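Local structure of thioredoxin-like protein (Klebsiella pneumoniae subsp. pneumoniae MGH 78578, 3TY1) at residues M69-W83 / L107-Y119. The protein is of unknown function but belongs to the galactose mutarotase-like clan and probably binds carbohydrate. Residues are numbered along the deposited sequence; the frame is centred on the assembly and turned at random.
Sequences MNLLRIEGFGSRMGW and LEGFNEMMVRCGY
A classic beta bulge joins strand 70-76 to strand 114-119, where Met113 and Met114 both face Leu71. Leu71 N donates to Met114 O at 2.9 Å, and Leu71 O takes Met114 N, with a weak, bent second bond from Met113 N. The bulge turns the selenomethionine Met113 toward the hairpin: its CG, anti to the backbone N (chi1 -179°), lies 3.8 Å from Met81 CB, and the unbranched chain, bent at chi2 and chi3, brings SE to Ile74 CG1. Beyond the bulge, Asn70 uses both ends of its amide. Its ND2 reaches Glu112 OE2 at 2.8 Å from above the carboxylate plane, and OD1 accepts a weak bond from Arg116 N. Arg67 forms a salt bridge with the same OE2, so Asn70 and Arg67 share one oxygen, while Arg116, bridged to Asp194, also gives a weak hydrogen bond from NH1 to Met69 O. At the other end, the Trp83 indole reaches across to residues 110-112: Glu112 O lies in the indole plane, 2.8 Å from NE1, which meets that carbonyl from above its own plane, and CZ2 sits 3.5 Å above the centre of the Phe110 ring in an edge-to-face pair. Phe170 of the second subunit meets both rings. A bulged antiparallel junction thus links two sheets within the beta-supersandwich, the fold of galactose mutarotase relatives.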
loop_
_atom_site.group_PDB
_atom_site.type_symbol
_atom_site.label_atom_id
_atom_site.label_comp_id
_atom_site.label_asym_id
_atom_site.label_seq_id
_atom_site.Cartn_x
_atom_site.Cartn_y
_atom_site.Cartn_z
HETATM N N MSE A 69 7.752 10.656 -12.418
HETATM C CA MSE A 69 7.886 11.588 -13.544
HETATM C C MSE A 69 7.668 10.925 -14.909
HETATM O O MSE A 69 8.103 11.452 -15.953
HETATM C CB MSE A 69 9.210 12.354 -13.497
HETATM C CG MSE A 69 9.596 12.939 -12.177
HETATM SE SE MSE A 69 8.579 14.409 -11.566
HETATM C CE MSE A 69 9.073 15.822 -12.861
ATOM N N ASN A 70 6.937 9.816 -14.921
ATOM C CA ASN A 70 6.511 9.188 -16.178
ATOM C C ASN A 70 5.762 10.228 -17.007
ATOM O O ASN A 70 5.028 11.088 -16.460
ATOM C CB ASN A 70 5.484 8.064 -15.906
ATOM C CG ASN A 70 6.074 6.781 -15.336
ATOM O OD1 ASN A 70 7.303 6.582 -15.289
ATOM N ND2 ASN A 70 5.154 5.876 -14.866
ATOM N N LEU A 71 5.855 10.091 -18.325
ATOM C CA LEU A 71 5.203 10.970 -19.260
ATOM C C LEU A 71 3.878 10.298 -19.587
ATOM O O LEU A 71 3.824 9.156 -20.039
ATOM C CB LEU A 71 6.035 11.204 -20.524
ATOM C CG LEU A 71 7.517 11.629 -20.332
ATOM C CD1 LEU A 71 8.154 11.883 -21.684
ATOM C CD2 LEU A 71 7.634 12.843 -19.410
ATOM N N LEU A 72 2.793 11.023 -19.371
ATOM C CA LEU A 72 1.466 10.444 -19.603
ATOM C C LEU A 72 0.992 10.595 -21.048
ATOM O O LEU A 72 0.484 9.652 -21.663
ATOM C CB LEU A 72 0.447 11.112 -18.689
ATOM C CG LEU A 72 0.619 10.978 -17.159
ATOM C CD1 LEU A 72 -0.680 11.352 -16.420
ATOM C CD2 LEU A 72 1.053 9.659 -16.702
ATOM N N ARG A 73 1.211 11.780 -21.590
ATOM C CA ARG A 73 0.698 12.121 -22.909
ATOM C C ARG A 73 1.379 13.368 -23.452
ATOM O O ARG A 73 1.772 14.279 -22.711
ATOM C CB ARG A 73 -0.830 12.309 -22.863
ATOM C CG ARG A 73 -1.499 12.608 -24.189
ATOM C CD ARG A 73 -3.041 12.800 -23.968
ATOM N NE ARG A 73 -3.714 11.520 -23.769
ATOM C CZ ARG A 73 -4.988 11.370 -23.392
ATOM N NH1 ARG A 73 -5.760 12.421 -23.130
ATOM N NH2 ARG A 73 -5.484 10.153 -23.277
ATOM N N ILE A 74 1.586 13.346 -24.773
ATOM C CA ILE A 74 2.166 14.466 -25.524
ATOM C C ILE A 74 1.188 14.743 -26.658
ATOM O O ILE A 74 0.881 13.825 -27.390
ATOM C CB ILE A 74 3.509 14.131 -26.121
ATOM C CG1 ILE A 74 4.481 13.459 -25.118
ATOM C CG2 ILE A 74 4.119 15.397 -26.772
ATOM C CD1 ILE A 74 4.932 14.376 -24.023
ATOM N N GLU A 75 0.659 15.971 -26.769
ATOM C CA GLU A 75 -0.348 16.319 -27.766
ATOM C C GLU A 75 0.049 17.607 -28.468
ATOM O O GLU A 75 0.436 18.580 -27.822
ATOM C CB GLU A 75 -1.761 16.569 -27.159
ATOM C CG GLU A 75 -2.324 15.488 -26.218
ATOM C CD GLU A 75 -3.415 15.990 -25.180
ATOM O OE1 GLU A 75 -3.101 16.665 -24.124
ATOM O OE2 GLU A 75 -4.600 15.638 -25.396
ATOM N N GLY A 76 -0.127 17.636 -29.785
ATOM C CA GLY A 76 0.105 18.839 -30.557
ATOM C C GLY A 76 0.153 18.558 -32.041
ATOM O O GLY A 76 0.217 17.396 -32.473
ATOM N N PHE A 77 0.099 19.629 -32.813
ATOM C CA PHE A 77 0.215 19.567 -34.261
ATOM C C PHE A 77 -0.747 18.566 -34.928
ATOM O O PHE A 77 -0.385 17.938 -35.918
ATOM C CB PHE A 77 1.675 19.275 -34.626
ATOM C CG PHE A 77 2.652 20.278 -34.048
ATOM C CD1 PHE A 77 2.898 21.485 -34.709
ATOM C CD2 PHE A 77 3.295 20.037 -32.823
ATOM C CE1 PHE A 77 3.813 22.417 -34.192
ATOM C CE2 PHE A 77 4.194 20.975 -32.279
ATOM C CZ PHE A 77 4.452 22.175 -32.978
ATOM N N GLY A 78 -1.938 18.402 -34.367
ATOM C CA GLY A 78 -2.948 17.492 -34.913
ATOM C C GLY A 78 -2.693 16.017 -34.632
ATOM O O GLY A 78 -3.283 15.157 -35.263
ATOM N N SER A 79 -1.825 15.710 -33.674
ATOM C CA SER A 79 -1.470 14.324 -33.388
ATOM C C SER A 79 -1.157 14.192 -31.896
ATOM O O SER A 79 -1.423 15.109 -31.090
ATOM C CB SER A 79 -0.281 13.904 -34.287
ATOM O OG SER A 79 0.073 12.524 -34.160
ATOM N N ARG A 80 -0.608 13.047 -31.528
ATOM C CA ARG A 80 -0.221 12.802 -30.142
ATOM C C ARG A 80 0.733 11.661 -30.041
ATOM O O ARG A 80 0.777 10.815 -30.927
ATOM C CB ARG A 80 -1.427 12.447 -29.265
ATOM C CG ARG A 80 -2.009 11.086 -29.504
ATOM C CD ARG A 80 -2.920 10.579 -28.374
ATOM N NE ARG A 80 -3.283 9.202 -28.746
ATOM C CZ ARG A 80 -4.054 8.367 -28.043
ATOM N NH1 ARG A 80 -4.553 8.703 -26.861
ATOM N NH2 ARG A 80 -4.301 7.160 -28.534
HETATM N N MSE A 81 1.467 11.638 -28.926
HETATM C CA MSE A 81 2.238 10.491 -28.522
HETATM C C MSE A 81 1.490 9.960 -27.303
HETATM O O MSE A 81 1.344 10.650 -26.279
HETATM C CB MSE A 81 3.678 10.852 -28.127
HETATM C CG MSE A 81 4.503 11.583 -29.193
HETATM SE SE MSE A 81 6.326 11.816 -28.475
HETATM C CE MSE A 81 6.833 13.007 -29.857
ATOM N N GLY A 82 0.997 8.746 -27.409
ATOM C CA GLY A 82 0.281 8.129 -26.301
ATOM C C GLY A 82 -0.656 7.088 -26.818
ATOM O O GLY A 82 -0.741 6.834 -28.061
ATOM N N TRP A 83 -1.398 6.513 -25.880
ATOM C CA TRP A 83 -2.340 5.428 -26.187
ATOM C C TRP A 83 -3.442 5.379 -25.155
ATOM O O TRP A 83 -3.364 6.045 -24.131
ATOM C CB TRP A 83 -1.600 4.088 -26.247
ATOM C CG TRP A 83 -0.953 3.631 -24.921
ATOM C CD1 TRP A 83 0.076 4.206 -24.268
ATOM C CD2 TRP A 83 -1.298 2.444 -24.172
ATOM N NE1 TRP A 83 0.377 3.489 -23.127
ATOM C CE2 TRP A 83 -0.459 2.402 -23.048
ATOM C CE3 TRP A 83 -2.267 1.428 -24.346
ATOM C CZ2 TRP A 83 -0.539 1.370 -22.071
ATOM C CZ3 TRP A 83 -2.362 0.416 -23.395
ATOM C CH2 TRP A 83 -1.490 0.384 -22.269
ATOM N N LEU A 107 0.797 -3.827 -13.976
ATOM C CA LEU A 107 -0.247 -3.758 -14.988
ATOM C C LEU A 107 -1.493 -2.948 -14.565
ATOM O O LEU A 107 -2.233 -2.464 -15.414
ATOM C CB LEU A 107 -0.639 -5.155 -15.451
ATOM C CG LEU A 107 0.397 -6.011 -16.220
ATOM C CD1 LEU A 107 -0.217 -7.394 -16.436
ATOM C CD2 LEU A 107 0.802 -5.387 -17.548
ATOM N N GLU A 108 -1.726 -2.815 -13.264
ATOM C CA GLU A 108 -2.863 -2.072 -12.733
ATOM C C GLU A 108 -2.706 -0.559 -12.870
ATOM O O GLU A 108 -3.694 0.184 -12.705
ATOM C CB GLU A 108 -3.136 -2.478 -11.267
ATOM C CG GLU A 108 -3.410 -3.999 -11.132
ATOM C CD GLU A 108 -3.791 -4.478 -9.740
ATOM O OE1 GLU A 108 -3.759 -3.696 -8.758
ATOM O OE2 GLU A 108 -4.155 -5.673 -9.633
ATOM N N GLY A 109 -1.485 -0.101 -13.138
ATOM C CA GLY A 109 -1.196 1.324 -13.320
ATOM C C GLY A 109 -0.791 1.785 -14.710
ATOM O O GLY A 109 -0.642 2.995 -14.950
ATOM N N PHE A 110 -0.693 0.852 -15.647
ATOM C CA PHE A 110 -0.040 1.149 -16.932
ATOM C C PHE A 110 -0.922 1.794 -17.962
ATOM O O PHE A 110 -1.843 1.162 -18.523
ATOM C CB PHE A 110 0.644 -0.120 -17.501
ATOM C CG PHE A 110 1.394 0.103 -18.810
ATOM C CD1 PHE A 110 2.184 1.217 -19.008
ATOM C CD2 PHE A 110 1.393 -0.870 -19.794
ATOM C CE1 PHE A 110 2.915 1.405 -20.203
ATOM C CE2 PHE A 110 2.105 -0.690 -20.964
ATOM C CZ PHE A 110 2.866 0.445 -21.165
ATOM N N ASN A 111 -0.670 3.095 -18.178
ATOM C CA ASN A 111 -1.325 3.840 -19.240
ATOM C C ASN A 111 -0.480 4.950 -19.901
ATOM O O ASN A 111 -0.975 5.696 -20.737
ATOM C CB ASN A 111 -2.626 4.407 -18.707
ATOM C CG ASN A 111 -2.407 5.389 -17.568
ATOM O OD1 ASN A 111 -1.284 5.931 -17.374
ATOM N ND2 ASN A 111 -3.497 5.690 -16.860
ATOM N N GLU A 112 0.808 4.969 -19.599
ATOM C CA GLU A 112 1.654 6.091 -19.941
ATOM C C GLU A 112 2.302 5.987 -21.326
ATOM O O GLU A 112 2.484 4.916 -21.874
ATOM C CB GLU A 112 2.752 6.228 -18.871
ATOM C CG GLU A 112 2.259 6.392 -17.451
ATOM C CD GLU A 112 2.216 5.102 -16.611
ATOM O OE1 GLU A 112 1.950 4.006 -17.149
ATOM O OE2 GLU A 112 2.451 5.195 -15.399
HETATM N N MSE A 113 2.643 7.155 -21.842
HETATM C CA MSE A 113 3.390 7.343 -23.051
HETATM C C MSE A 113 4.873 6.997 -22.818
HETATM O O MSE A 113 5.520 6.478 -23.726
HETATM C CB MSE A 113 3.218 8.781 -23.540
HETATM C CG MSE A 113 3.941 9.103 -24.813
HETATM SE SE MSE A 113 5.725 9.891 -24.563
HETATM C CE MSE A 113 6.620 8.761 -25.645
HETATM N N MSE A 114 5.424 7.304 -21.641
HETATM C CA MSE A 114 6.837 6.929 -21.347
HETATM C C MSE A 114 6.993 6.544 -19.865
HETATM O O MSE A 114 6.774 7.370 -18.998
HETATM C CB MSE A 114 7.823 8.055 -21.767
HETATM C CG MSE A 114 9.261 7.619 -22.105
HETATM SE SE MSE A 114 10.197 6.953 -20.551
HETATM C CE MSE A 114 10.324 8.629 -19.559
ATOM N N VAL A 115 7.327 5.278 -19.612
ATOM C CA VAL A 115 7.605 4.763 -18.284
ATOM C C VAL A 115 9.083 4.416 -18.144
ATOM O O VAL A 115 9.604 3.691 -18.975
ATOM C CB VAL A 115 6.849 3.451 -17.993
ATOM C CG1 VAL A 115 7.165 3.007 -16.532
ATOM C CG2 VAL A 115 5.382 3.633 -18.207
ATOM N N ARG A 116 9.760 4.930 -17.112
ATOM C CA ARG A 116 11.134 4.492 -16.836
ATOM C C ARG A 116 10.999 3.148 -16.132
ATOM O O ARG A 116 10.501 3.094 -15.020
ATOM C CB ARG A 116 11.859 5.514 -15.973
ATOM C CG ARG A 116 12.172 6.806 -16.742
ATOM C CD ARG A 116 12.718 7.935 -15.841
ATOM N NE ARG A 116 12.961 9.188 -16.576
ATOM C CZ ARG A 116 12.031 10.127 -16.809
ATOM N NH1 ARG A 116 10.797 9.938 -16.433
ATOM N NH2 ARG A 116 12.344 11.263 -17.456
ATOM N N CYS A 117 11.395 2.074 -16.812
ATOM C CA CYS A 117 11.307 0.715 -16.289
ATOM C C CYS A 117 12.705 0.389 -15.760
ATOM O O CYS A 117 13.578 -0.037 -16.512
ATOM C CB CYS A 117 10.900 -0.232 -17.395
ATOM S SG CYS A 117 9.268 0.138 -18.070
ATOM N N GLY A 118 12.907 0.691 -14.485
ATOM C CA GLY A 118 14.230 0.630 -13.848
ATOM C C GLY A 118 14.109 1.274 -12.467
ATOM O O GLY A 118 13.002 1.405 -11.988
ATOM N N TYR A 119 15.198 1.681 -11.805
ATOM C CA TYR A 119 16.593 1.479 -12.262
ATOM C C TYR A 119 17.297 0.339 -11.542
ATOM O O TYR A 119 18.258 -0.226 -12.056
ATOM C CB TYR A 119 17.406 2.761 -12.094
ATOM C CG TYR A 119 17.008 3.840 -13.061
ATOM C CD1 TYR A 119 15.881 4.632 -12.836
ATOM C CD2 TYR A 119 17.769 4.090 -14.222
ATOM C CE1 TYR A 119 15.508 5.622 -13.733
ATOM C CE2 TYR A 119 17.411 5.110 -15.123
ATOM C CZ TYR A 119 16.262 5.858 -14.875
ATOM O OH TYR A 119 15.880 6.859 -15.737
HETATM O O HOH W 1 10.235 13.166 -17.020
HETATM O O HOH W 2 9.623 7.783 -15.020
HETATM O O HOH W 3 -0.643 7.439 -22.982
HETATM O O HOH W 4 -3.546 5.639 -21.682
#